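Local coordinates for chitinase (PDB 5GZT), which probably cleaves beta-1,4 linkages between N-acetylglucosamine units at random internal positions of chitin and chitodextrin chains, acting as an endochitinase, at residues Q125-G130 with S145-P150; V132-V137 with K152-A157; A796-N801 with E859-A864; E873-A878 with L919-E924; I283-D288 with L304-G309. All blocks are in the same frame, centred on the assembly; numbering follows the deposited sequence. Where two conformers were deposited one is given.

Contact 1: residues Q125-G130 with S145-P150; sequences QIKGQG and SFESAP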
# COMPACT_ATOMS: atom_id res chain seq x y z
N GLN B 125 -8.35 27.60 -57.49
CA GLN B 125 -6.89 27.80 -57.47
C GLN B 125 -6.54 28.78 -56.36
O GLN B 125 -6.95 29.92 -56.44
CB GLN B 125 -6.42 28.34 -58.80
CG GLN B 125 -6.52 27.32 -59.92
CD GLN B 125 -6.00 27.85 -61.26
OE1 GLN B 125 -6.63 28.70 -61.92
NE2 GLN B 125 -4.82 27.38 -61.64
N ILE B 126 -5.74 28.34 -55.39
CA ILE B 126 -5.34 29.19 -54.29
C ILE B 126 -3.84 29.46 -54.51
O ILE B 126 -3.01 28.52 -54.59
CB ILE B 126 -5.54 28.59 -52.89
CG1 ILE B 126 -7.07 28.28 -52.62
CG2 ILE B 126 -5.02 29.53 -51.77
CD1 ILE B 126 -7.49 26.90 -53.10
N LYS B 127 -3.53 30.74 -54.56
CA LYS B 127 -2.21 31.23 -54.94
C LYS B 127 -1.65 32.05 -53.81
O LYS B 127 -2.42 32.70 -53.05
CB LYS B 127 -2.35 32.18 -56.15
CG LYS B 127 -2.92 31.47 -57.39
CD LYS B 127 -2.95 32.32 -58.66
CE LYS B 127 -3.51 31.39 -59.80
NZ LYS B 127 -3.78 32.05 -61.12
N GLY B 128 -0.34 32.13 -53.82
CA GLY B 128 0.40 33.03 -52.98
C GLY B 128 0.91 32.26 -51.78
O GLY B 128 0.60 31.10 -51.63
N GLN B 129 1.60 33.01 -50.91
CA GLN B 129 2.35 32.49 -49.77
C GLN B 129 1.58 32.66 -48.48
O GLN B 129 2.03 32.16 -47.43
CB GLN B 129 3.78 33.20 -49.73
CG GLN B 129 4.64 32.73 -50.89
CD GLN B 129 4.95 31.24 -50.90
OE1 GLN B 129 4.66 30.47 -51.90
NE2 GLN B 129 5.55 30.79 -49.82
N GLY B 130 0.44 33.35 -48.54
CA GLY B 130 -0.54 33.33 -47.47
C GLY B 130 -0.92 31.94 -46.90
O GLY B 130 -0.64 30.92 -47.53
N SER B 145 -6.13 23.42 -56.03
CA SER B 145 -4.66 23.57 -55.91
C SER B 145 -4.28 24.72 -54.98
O SER B 145 -4.94 25.80 -54.93
CB SER B 145 -4.00 23.78 -57.26
OG SER B 145 -4.59 24.87 -57.93
N PHE B 146 -3.23 24.46 -54.22
CA PHE B 146 -2.65 25.45 -53.30
C PHE B 146 -1.17 25.65 -53.65
O PHE B 146 -0.45 24.69 -53.77
CB PHE B 146 -2.69 24.92 -51.94
CG PHE B 146 -4.05 24.81 -51.39
CD1 PHE B 146 -4.80 23.63 -51.62
CD2 PHE B 146 -4.57 25.81 -50.58
CE1 PHE B 146 -6.06 23.51 -51.04
CE2 PHE B 146 -5.83 25.66 -50.04
CZ PHE B 146 -6.54 24.51 -50.25
N GLU B 147 -0.76 26.89 -53.87
CA GLU B 147 0.72 27.14 -54.07
C GLU B 147 1.44 26.88 -52.77
O GLU B 147 2.49 26.32 -52.79
CB GLU B 147 1.00 28.54 -54.59
CG GLU B 147 0.66 28.70 -56.05
CD GLU B 147 0.93 30.10 -56.58
OE1 GLU B 147 1.30 31.01 -55.78
OE2 GLU B 147 0.75 30.29 -57.80
N SER B 148 0.84 27.23 -51.64
CA SER B 148 1.40 26.79 -50.38
C SER B 148 0.36 25.98 -49.58
O SER B 148 -0.79 26.40 -49.40
CB SER B 148 2.03 27.95 -49.58
OG SER B 148 1.11 28.87 -49.09
N ALA B 149 0.81 24.81 -49.14
CA ALA B 149 -0.04 23.83 -48.50
C ALA B 149 -0.77 24.41 -47.32
O ALA B 149 -0.19 25.16 -46.56
CB ALA B 149 0.76 22.61 -48.07
N PRO B 150 -2.09 24.09 -47.19
CA PRO B 150 -2.84 24.42 -45.97
C PRO B 150 -2.27 23.67 -44.78
O PRO B 150 -1.69 22.64 -45.00
CB PRO B 150 -4.27 23.89 -46.22
CG PRO B 150 -4.16 23.01 -47.40
CD PRO B 150 -2.90 23.33 -48.16
O HOH W 1 -1.36 29.09 -51.83
O HOH W 2 -2.86 26.92 -56.97
O HOH W 3 4.95 27.51 -52.05
O HOH W 4 3.56 31.32 -54.34
O HOH W 5 -2.31 29.16 -49.22
O HOH W 6 1.28 29.22 -46.45
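Q125-K127 and S145-F146 run as parallel strands bridged at Q125-S145 and I126-F146, and I126 makes both backbone bonds: its N gives to S145 O at 2.7 Å, and its O takes E147 N at 2.9 Å. I126 and F146 run alongside each other off the same face. CD1 of I126 rests over one face of the F146 ring, 3.9 Å from its centroid, in a CH-pi contact, while P150 CD covers the opposite face near the rim. L118 and L120 of strand 114-120 pack on both side chains. Past the strands the contact turns polar. E147 has CG beside its backbone N (chi1 -75°) and an extended chain, which carries the carboxylate across K127 to G128; there OE1 receives G128 N at 2.8 Å from above the carboxylate plane. G128 turns with a positive phi, at backbone angles that demand glycine. Water 4 gives to both E147 OE1 and Q129 OE1, and water 2 joins I126 O to S145 OG, with a 2.9 Å bond to I126 O. Strands in register, apolar side chains stacked on the inner face (I126, F146) and a watered turn are what two coils of a parallel beta-helix look like.

Contact 2: residues V132-V137 with K152-A157; sequences VGTAVV and KTEGIA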
# COMPACT_ATOMS: atom_id res chain seq x y z
N VAL B 132 -3.43 29.09 -44.75
CA VAL B 132 -4.78 28.53 -44.53
C VAL B 132 -4.61 27.53 -43.37
O VAL B 132 -3.82 26.60 -43.48
CB VAL B 132 -5.29 27.80 -45.75
CG1 VAL B 132 -6.62 27.07 -45.41
CG2 VAL B 132 -5.56 28.74 -46.89
N GLY B 133 -5.29 27.75 -42.25
CA GLY B 133 -5.12 26.78 -41.13
C GLY B 133 -5.82 25.44 -41.43
O GLY B 133 -5.21 24.39 -41.26
N THR B 134 -7.09 25.46 -41.92
CA THR B 134 -7.78 24.18 -42.33
C THR B 134 -8.51 24.37 -43.63
O THR B 134 -9.27 25.35 -43.72
CB THR B 134 -8.75 23.73 -41.24
OG1 THR B 134 -7.99 23.53 -40.07
CG2 THR B 134 -9.47 22.32 -41.56
N ALA B 135 -8.20 23.54 -44.65
CA ALA B 135 -8.89 23.58 -45.92
C ALA B 135 -9.96 22.44 -45.83
O ALA B 135 -9.60 21.28 -45.64
CB ALA B 135 -7.96 23.29 -47.10
N VAL B 136 -11.22 22.81 -46.00
CA VAL B 136 -12.39 21.88 -45.99
C VAL B 136 -12.76 21.73 -47.45
O VAL B 136 -13.24 22.66 -48.10
CB VAL B 136 -13.52 22.42 -45.18
CG1 VAL B 136 -14.74 21.42 -45.21
CG2 VAL B 136 -13.09 22.59 -43.73
N VAL B 137 -12.35 20.62 -48.00
CA VAL B 137 -12.50 20.37 -49.43
C VAL B 137 -13.72 19.39 -49.60
O VAL B 137 -13.62 18.18 -49.46
CB VAL B 137 -11.27 19.72 -49.99
CG1 VAL B 137 -11.34 19.69 -51.49
CG2 VAL B 137 -10.00 20.45 -49.49
N LYS B 152 -3.90 22.07 -42.16
CA LYS B 152 -4.64 20.76 -42.22
C LYS B 152 -5.70 20.79 -43.33
O LYS B 152 -6.22 21.87 -43.67
CB LYS B 152 -5.35 20.45 -40.93
CG LYS B 152 -4.47 20.42 -39.69
CD LYS B 152 -5.32 20.28 -38.43
CE LYS B 152 -6.10 21.54 -38.08
NZ LYS B 152 -7.60 21.38 -38.19
N THR B 153 -5.98 19.62 -43.90
CA THR B 153 -7.05 19.48 -44.92
C THR B 153 -8.07 18.47 -44.40
O THR B 153 -7.69 17.40 -43.87
CB THR B 153 -6.56 18.96 -46.26
OG1 THR B 153 -6.18 17.59 -46.08
CG2 THR B 153 -5.43 19.73 -46.77
N GLU B 154 -9.35 18.83 -44.50
CA GLU B 154 -10.45 17.94 -44.17
C GLU B 154 -11.41 17.84 -45.40
O GLU B 154 -11.18 18.44 -46.45
CB GLU B 154 -11.22 18.52 -43.00
CG GLU B 154 -10.49 18.42 -41.69
CD GLU B 154 -11.17 19.20 -40.57
OE1 GLU B 154 -12.15 19.94 -40.83
OE2 GLU B 154 -10.73 19.04 -39.43
N GLY B 155 -12.47 17.04 -45.24
CA GLY B 155 -13.59 16.98 -46.20
C GLY B 155 -13.41 15.83 -47.10
O GLY B 155 -12.33 15.27 -47.19
N ILE B 156 -14.49 15.46 -47.81
CA ILE B 156 -14.50 14.23 -48.60
C ILE B 156 -13.51 14.19 -49.74
O ILE B 156 -13.07 13.09 -50.16
CB ILE B 156 -15.96 13.97 -49.13
CG1 ILE B 156 -16.17 12.52 -49.46
CG2 ILE B 156 -16.30 14.83 -50.35
CD1 ILE B 156 -17.63 12.23 -49.88
N ALA B 157 -13.16 15.33 -50.32
CA ALA B 157 -12.25 15.32 -51.47
C ALA B 157 -10.77 15.79 -51.09
O ALA B 157 -9.99 16.21 -51.99
CB ALA B 157 -12.83 16.17 -52.58
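K152 NZ donates to T134 OG1 at 2.9 Å, the side-chain bond of a ladder otherwise made by the backbone. The lysine reaches it because its chain, extended at first, bends at chi3 (-72°) and brings the amine back over T134. On the same face E154 slants over T134 with its carboxylate, OE1 lying 3.7 Å from T134 CG2, and the same oxygen approaches V136 CG2. Underneath, the parallel strands 134-137 and 152-154 exchange K152 N to G133 O, A135 N to K152 O, E154 N to A135 O at 2.7 Å, and V137 N to E154 O. The ladder outlasts the strand: A157 N turns in to V137 O at 3.0 Å, and A157 CB settles 4.0 Å from V137 CG1. G155 makes that turn possible, since a side chain there would run into V137 O. One shell out, T134 and V136 bond through their backbones to strand 114-120, P150 packs on A135, V161 packs on V137, and S160 OG bonds A157 O. Strand 152-154 is the outermost of its sheet within the chain, so this is the last pair of that sheet, as near the end of a parallel beta-helix.

Contact 3: residues A796-N801 with E859-A864; sequences ARIKDN and EGFSDA. With FMT (formic acid), chain I.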
# COMPACT_ATOMS: atom_id res chain seq x y z
N ALA B 796 26.37 -30.43 37.60
CA ALA B 796 27.69 -31.05 37.48
C ALA B 796 28.47 -30.28 36.42
O ALA B 796 27.90 -29.54 35.63
CB ALA B 796 27.57 -32.49 37.12
N ARG B 797 29.77 -30.40 36.42
CA ARG B 797 30.65 -29.62 35.53
C ARG B 797 31.61 -30.54 34.90
O ARG B 797 31.62 -31.76 35.21
CB ARG B 797 31.38 -28.52 36.32
CG ARG B 797 30.41 -27.46 36.88
CD ARG B 797 30.09 -26.56 35.73
NE ARG B 797 28.84 -25.86 35.81
CZ ARG B 797 28.66 -24.58 36.14
NH1 ARG B 797 29.62 -23.82 36.65
NH2 ARG B 797 27.46 -24.07 36.00
N ILE B 798 32.37 -30.02 33.97
CA ILE B 798 33.29 -30.82 33.23
C ILE B 798 34.71 -30.30 33.56
O ILE B 798 35.03 -29.11 33.33
CB ILE B 798 33.04 -30.71 31.76
CG1 ILE B 798 31.63 -31.19 31.38
CG2 ILE B 798 34.07 -31.51 30.93
CD1 ILE B 798 31.24 -30.87 29.90
N LYS B 799 35.55 -31.20 34.06
CA LYS B 799 36.98 -30.90 34.30
C LYS B 799 37.81 -32.07 33.77
O LYS B 799 37.57 -33.24 34.15
CB LYS B 799 37.25 -30.61 35.77
CG LYS B 799 38.73 -30.24 35.97
CD LYS B 799 39.11 -30.25 37.44
CE LYS B 799 40.62 -30.03 37.59
NZ LYS B 799 41.06 -30.18 38.98
N ASP B 800 38.76 -31.75 32.84
CA ASP B 800 39.69 -32.73 32.28
C ASP B 800 38.88 -33.81 31.51
O ASP B 800 39.19 -35.01 31.50
CB ASP B 800 40.57 -33.38 33.35
CG ASP B 800 41.60 -32.40 33.97
OD1 ASP B 800 41.85 -31.32 33.39
OD2 ASP B 800 42.11 -32.76 35.06
N ASN B 801 37.81 -33.35 30.86
CA ASN B 801 36.95 -34.19 30.17
C ASN B 801 36.26 -35.27 31.00
O ASN B 801 35.82 -36.29 30.44
CB ASN B 801 37.65 -34.81 28.95
CG ASN B 801 36.63 -35.00 27.81
OD1 ASN B 801 35.76 -34.14 27.62
ND2 ASN B 801 36.69 -36.09 27.15
N GLU B 859 32.44 -24.78 31.22
CA GLU B 859 33.44 -25.16 30.16
C GLU B 859 33.50 -26.63 29.87
O GLU B 859 32.99 -27.44 30.60
CB GLU B 859 34.83 -24.60 30.55
CG GLU B 859 34.70 -23.07 30.81
CD GLU B 859 35.99 -22.25 30.97
OE1 GLU B 859 36.27 -22.01 32.22
OE2 GLU B 859 36.62 -21.80 29.88
N GLY B 860 34.16 -26.97 28.78
CA GLY B 860 34.46 -28.35 28.46
C GLY B 860 33.70 -29.01 27.34
O GLY B 860 34.18 -30.01 26.80
N PHE B 861 32.55 -28.44 26.93
CA PHE B 861 31.78 -29.13 25.91
C PHE B 861 32.42 -29.16 24.53
O PHE B 861 32.35 -30.17 23.84
CB PHE B 861 30.36 -28.56 25.79
CG PHE B 861 29.41 -29.05 26.85
CD1 PHE B 861 28.87 -30.37 26.76
CD2 PHE B 861 28.92 -28.20 27.77
CE1 PHE B 861 27.96 -30.85 27.70
CE2 PHE B 861 28.00 -28.68 28.74
CZ PHE B 861 27.49 -29.98 28.68
N SER B 862 32.95 -28.04 24.08
CA SER B 862 33.48 -27.94 22.72
C SER B 862 34.65 -28.93 22.52
O SER B 862 34.67 -29.73 21.57
CB SER B 862 33.96 -26.51 22.40
OG SER B 862 34.32 -26.42 21.01
N ASP B 863 35.51 -28.97 23.51
CA ASP B 863 36.54 -29.99 23.58
C ASP B 863 36.01 -31.35 23.73
O ASP B 863 36.49 -32.25 23.04
CB ASP B 863 37.54 -29.73 24.71
CG ASP B 863 38.51 -28.58 24.40
OD1 ASP B 863 38.42 -28.00 23.28
OD2 ASP B 863 39.34 -28.27 25.33
N ALA B 864 35.02 -31.55 24.60
CA ALA B 864 34.50 -32.94 24.76
C ALA B 864 33.87 -33.47 23.50
O ALA B 864 33.86 -34.66 23.26
CB ALA B 864 33.50 -33.01 25.88
C FMT I . 36.36 -26.17 26.54
O1 FMT I . 35.81 -25.20 27.16
O2 FMT I . 35.77 -26.94 25.55
O HOH W 7 31.85 -27.51 32.94
O HOH W 8 36.08 -31.51 27.82
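With CG1 beside its backbone N (chi1 -61°) and chi2 extended, I798 holds CD1 above the ring of F861, whose CG likewise lies beside its backbone N (chi1 -80°). The methyl stands almost exactly over the ring centre, 3.8 Å from the centroid and 4° off the normal, a CH-pi contact; the ring also stacks with W894. Nearer the backbone, I798 CB sits 3.5 Å from E859 O, and the chain passes so close that a side chain on G860 would collide with I798 CG2. The backbone angles of G860 also call for glycine.

Polar links between the segments run through water. Water 7 accepts from I798 N and gives to E859 O at 2.6 Å, and water 8 gives to N801 OD1 at 2.7 Å and to G860 O, which also receives A864 N. The other end of the N801 amide, ND2, is held by T870 O and E873 OE1. A formic acid molecule, probably from the crystallisation liquor, sits at the helix start, taking G860 N on O1 at 2.9 Å and D863 N on O2. G860 is the N-cap; the group, if ionised, would suit the outward N-H groups there. The site lies at the C-terminal end of strand 790-799 and in the segment that follows strand 848-854, the rim on which a family 18 TIM barrel carries its functional loops.

Contact 4: residues E873-A878 with L919-E924; sequences ELANSA and LKLFRE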
# COMPACT_ATOMS: atom_id res chain seq x y z
N GLU B 873 34.86 -40.61 26.23
CA GLU B 873 35.32 -40.38 27.57
C GLU B 873 34.33 -39.54 28.42
O GLU B 873 34.04 -39.87 29.59
CB GLU B 873 36.67 -39.65 27.49
CG GLU B 873 37.27 -39.49 28.84
CD GLU B 873 38.63 -38.79 28.80
OE1 GLU B 873 38.99 -38.11 27.77
OE2 GLU B 873 39.30 -38.97 29.85
N LEU B 874 33.79 -38.49 27.85
CA LEU B 874 32.84 -37.65 28.57
C LEU B 874 31.57 -38.50 28.87
O LEU B 874 31.06 -38.51 30.00
CB LEU B 874 32.47 -36.34 27.80
CG LEU B 874 31.51 -35.47 28.65
CD1 LEU B 874 32.29 -34.78 29.72
CD2 LEU B 874 30.73 -34.43 27.85
N ALA B 875 31.12 -39.28 27.90
CA ALA B 875 29.89 -40.03 28.08
C ALA B 875 30.02 -41.06 29.18
O ALA B 875 29.21 -41.15 30.09
CB ALA B 875 29.46 -40.65 26.76
N ASN B 876 31.11 -41.82 29.14
CA ASN B 876 31.37 -42.80 30.17
C ASN B 876 31.49 -42.13 31.51
O ASN B 876 30.93 -42.57 32.49
CB ASN B 876 32.71 -43.58 29.87
CG ASN B 876 32.56 -44.58 28.76
OD1 ASN B 876 31.48 -45.09 28.51
ND2 ASN B 876 33.66 -44.91 28.12
N SER B 877 32.16 -41.00 31.58
CA SER B 877 32.25 -40.31 32.87
C SER B 877 30.89 -39.76 33.40
O SER B 877 30.60 -39.81 34.60
CB SER B 877 33.28 -39.21 32.74
OG SER B 877 33.42 -38.56 33.96
N ALA B 878 30.07 -39.21 32.49
CA ALA B 878 28.74 -38.72 32.87
C ALA B 878 27.86 -39.83 33.40
O ALA B 878 27.18 -39.71 34.39
CB ALA B 878 28.09 -38.14 31.61
N LEU B 919 25.19 -36.12 21.51
CA LEU B 919 23.86 -36.59 21.92
C LEU B 919 23.61 -37.96 21.42
O LEU B 919 23.09 -38.82 22.15
CB LEU B 919 22.78 -35.61 21.46
CG LEU B 919 22.86 -34.28 22.19
CD1 LEU B 919 21.90 -33.25 21.62
CD2 LEU B 919 22.64 -34.42 23.69
N LYS B 920 23.99 -38.22 20.16
CA LYS B 920 23.80 -39.56 19.61
C LYS B 920 24.55 -40.59 20.48
O LYS B 920 24.05 -41.71 20.75
CB LYS B 920 24.33 -39.63 18.17
CG LYS B 920 24.29 -41.00 17.55
CD LYS B 920 24.93 -41.00 16.16
CE LYS B 920 24.64 -42.37 15.54
NZ LYS B 920 25.05 -42.17 14.14
N LEU B 921 25.78 -40.26 20.84
CA LEU B 921 26.62 -41.22 21.63
C LEU B 921 26.03 -41.35 23.03
O LEU B 921 25.94 -42.45 23.59
CB LEU B 921 28.06 -40.77 21.68
CG LEU B 921 28.92 -41.76 22.50
CD1 LEU B 921 29.00 -43.07 21.72
CD2 LEU B 921 30.33 -41.24 22.57
N PHE B 922 25.66 -40.24 23.64
CA PHE B 922 25.05 -40.30 25.00
C PHE B 922 23.78 -41.19 25.00
O PHE B 922 23.61 -42.04 25.92
CB PHE B 922 24.69 -38.94 25.56
CG PHE B 922 25.78 -38.27 26.39
CD1 PHE B 922 26.97 -37.89 25.85
CD2 PHE B 922 25.56 -38.00 27.71
CE1 PHE B 922 27.91 -37.31 26.63
CE2 PHE B 922 26.46 -37.39 28.46
CZ PHE B 922 27.66 -37.05 27.96
N ARG B 923 22.94 -41.07 23.95
CA ARG B 923 21.71 -41.91 23.86
C ARG B 923 22.05 -43.37 23.67
O ARG B 923 21.47 -44.22 24.36
CB ARG B 923 20.80 -41.46 22.75
CG ARG B 923 19.47 -42.20 22.57
CD ARG B 923 18.97 -43.11 23.73
NE ARG B 923 18.53 -42.49 24.84
CZ ARG B 923 18.24 -42.89 26.07
NH1 ARG B 923 18.40 -44.02 26.74
NH2 ARG B 923 17.71 -41.85 26.76
N GLU B 924 23.05 -43.66 22.84
CA GLU B 924 23.50 -45.04 22.73
C GLU B 924 23.97 -45.60 24.07
O GLU B 924 23.56 -46.68 24.49
CB GLU B 924 24.60 -45.15 21.66
CG GLU B 924 25.18 -46.52 21.54
CD GLU B 924 26.25 -46.62 20.44
OE1 GLU B 924 27.27 -45.94 20.43
OE2 GLU B 924 26.06 -47.40 19.58
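The helical bond from A878 N to L874 O, 2.8 Å long, fixes the turn whose two side chains, with A875 between them in sequence, receive the ring of F922. Between 873-878 and 919-924 the contacts are apolar. A875 CA lies over one face of the ring, 4.1 Å from its centroid, in a CH-pi contact, and its methyl CB comes within 3.7 Å of F922 CE1. L874 meets the ring at its edge, CD2 to CZ at 4.0 Å, while A878 CB approaches F922 CE2 obliquely at 3.6 Å. F922 reaches this position with chi1 at -91°, well off a staggered value. L921 CD2 adds a looser touch to A875 CB. Two alanines on the facing side let the ring sit close against the helix backbone, with the short axes 9.7 Å apart and crossing at -41°. Cutting F922 back to alanine is likely to open a gap beside A875 and A878 and to leave L874 CD2 without its ring neighbour. I890, L892 and L939 close round the same ring from the strands. Helices 868-884 and 911-933, packed on each other and on strand 889-893, belong to the helical layer round a TIM barrel.

Contact 5: residues I283-D288 with L304-G309; sequences IPAWVD and LYYAFG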
# COMPACT_ATOMS: atom_id res chain seq x y z
N ILE B 283 -6.01 4.42 7.52
CA ILE B 283 -6.04 4.36 8.98
C ILE B 283 -6.97 5.44 9.45
O ILE B 283 -6.79 6.58 9.09
CB ILE B 283 -4.64 4.62 9.56
CG1 ILE B 283 -3.81 3.34 9.47
CG2 ILE B 283 -4.73 5.07 11.02
CD1 ILE B 283 -3.86 2.46 10.72
N PRO B 284 -7.96 5.10 10.30
CA PRO B 284 -8.98 6.04 10.65
C PRO B 284 -8.50 7.01 11.73
O PRO B 284 -7.84 6.62 12.69
CB PRO B 284 -10.07 5.15 11.26
CG PRO B 284 -9.34 4.02 11.82
CD PRO B 284 -8.21 3.77 10.87
N ALA B 285 -8.96 8.23 11.60
CA ALA B 285 -8.56 9.31 12.50
C ALA B 285 -9.21 9.20 13.85
O ALA B 285 -8.72 9.77 14.81
CB ALA B 285 -8.91 10.65 11.87
N TRP B 286 -10.28 8.42 13.92
CA TRP B 286 -11.17 8.39 15.08
C TRP B 286 -10.79 7.28 16.02
O TRP B 286 -11.51 7.04 16.95
CB TRP B 286 -12.65 8.28 14.64
CG TRP B 286 -12.95 7.32 13.51
CD1 TRP B 286 -13.16 5.97 13.60
CD2 TRP B 286 -13.10 7.65 12.12
NE1 TRP B 286 -13.44 5.44 12.34
CE2 TRP B 286 -13.35 6.43 11.42
CE3 TRP B 286 -12.99 8.84 11.39
CZ2 TRP B 286 -13.58 6.39 10.04
CZ3 TRP B 286 -13.16 8.80 10.04
CH2 TRP B 286 -13.46 7.60 9.37
N VAL B 287 -9.74 6.54 15.74
CA VAL B 287 -9.13 5.69 16.75
C VAL B 287 -8.03 6.52 17.41
O VAL B 287 -7.30 7.33 16.72
CB VAL B 287 -8.58 4.38 16.11
CG1 VAL B 287 -7.77 3.53 17.08
CG2 VAL B 287 -9.73 3.58 15.52
N ASP B 288 -7.89 6.31 18.71
CA ASP B 288 -6.83 6.97 19.46
C ASP B 288 -5.63 6.12 19.38
O ASP B 288 -5.50 5.15 20.11
CB ASP B 288 -7.29 7.24 20.89
CG ASP B 288 -6.23 7.91 21.74
OD1 ASP B 288 -5.00 7.87 21.45
OD2 ASP B 288 -6.66 8.48 22.72
N LEU B 304 0.57 4.75 4.29
CA LEU B 304 -0.43 4.87 5.35
C LEU B 304 -1.17 6.17 5.05
O LEU B 304 -0.54 7.22 4.89
CB LEU B 304 0.30 4.78 6.66
CG LEU B 304 -0.09 5.26 8.07
CD1 LEU B 304 -1.52 5.71 8.17
CD2 LEU B 304 0.37 4.28 9.13
N TYR B 305 -2.47 6.08 4.81
CA TYR B 305 -3.33 7.25 4.55
C TYR B 305 -4.10 7.58 5.84
O TYR B 305 -4.91 6.72 6.37
CB TYR B 305 -4.39 7.01 3.44
CG TYR B 305 -3.92 7.11 2.04
CD1 TYR B 305 -2.57 6.98 1.72
CD2 TYR B 305 -4.82 7.36 1.00
CE1 TYR B 305 -2.15 7.12 0.42
CE2 TYR B 305 -4.39 7.48 -0.30
CZ TYR B 305 -3.05 7.39 -0.57
OH TYR B 305 -2.54 7.46 -1.87
N TYR B 306 -3.90 8.81 6.36
CA TYR B 306 -4.63 9.25 7.55
C TYR B 306 -5.97 9.73 7.08
O TYR B 306 -6.08 10.68 6.30
CB TYR B 306 -3.89 10.34 8.33
CG TYR B 306 -4.51 10.68 9.69
CD1 TYR B 306 -4.42 9.80 10.73
CD2 TYR B 306 -5.18 11.87 9.90
CE1 TYR B 306 -4.97 10.09 11.97
CE2 TYR B 306 -5.71 12.19 11.14
CZ TYR B 306 -5.62 11.29 12.17
OH TYR B 306 -6.13 11.60 13.40
N ALA B 307 -7.02 9.00 7.50
CA ALA B 307 -8.34 9.22 7.03
C ALA B 307 -9.18 9.85 8.17
O ALA B 307 -9.73 9.13 9.04
CB ALA B 307 -8.93 7.92 6.62
N PHE B 308 -9.38 11.15 8.19
CA PHE B 308 -9.27 12.09 7.09
C PHE B 308 -9.01 13.50 7.66
O PHE B 308 -9.40 13.87 8.84
CB PHE B 308 -10.59 12.21 6.37
CG PHE B 308 -11.03 10.94 5.64
CD1 PHE B 308 -10.46 10.61 4.41
CD2 PHE B 308 -12.06 10.17 6.12
CE1 PHE B 308 -10.87 9.51 3.71
CE2 PHE B 308 -12.49 9.03 5.46
CZ PHE B 308 -11.90 8.69 4.25
N GLY B 309 -8.39 14.30 6.79
CA GLY B 309 -8.51 15.72 6.87
C GLY B 309 -9.80 16.19 6.29
O GLY B 309 -10.37 15.56 5.42
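A285 presses its methyl against the ring of Y306, CB lying 3.4 Å from CZ, as the chain leaves strand 264-284. Y306 has CG anti to its backbone N (chi1 -171°), which lays the ring out against A285 and brings its hydroxyl to D344 and N347. With a phenylalanine in place of Y306, D344 and N347 would probably lose the hydroxyl they share. I283 and L304 meet less comfortably: CG1 and CD1 are 3.5 Å apart, and L304 accepts a nearly eclipsed chi2 of 10° while I283 also leaves the staggered positions. W286 sets CG between N and carbonyl carbon (chi1 42°), folding the indole back over P284 CB and bringing CZ3 to 3.6 Å from A307 O. F308 CE2 lies at the indole edge, and the A307 methyl sits against one face of the F308 ring, over its centre, across the cis peptide that joins the two. The strands are parallel: I283 N gives to Y305 O at 2.8 Å, A307 N to I283 O, and A285 N to A307 O from above the carbonyl plane. F308 also meets W623. Non-proline cis peptides recur in family 18 barrels; here backbone bonds set the strand ends, while packed rings, one of them (Y306) tied by its hydroxyl, line the exit.

In the fold
Contacts 1 and 2 share the coils of the N-terminal beta-helix, one on each of its two long sheets; F146 and P150 of the first pack on A135 of the second. Both mix buried apolar residues with exposed charged ones. Contacts 3 and 4 also touch, through L874 and through N801 with E873, but belong to the second family 18 barrel: contact 3 is a watered rim, contact 4 a buried, apolar helix pair. Contact 5, equally buried, joins two strands of the first barrel, about 60 Å from contact 3 between centres. Backbone ladders carry contacts 1, 2 and 5, whereas contact 3 relies on one CH-pi contact and bridging waters, contact 4 on side-chain packing.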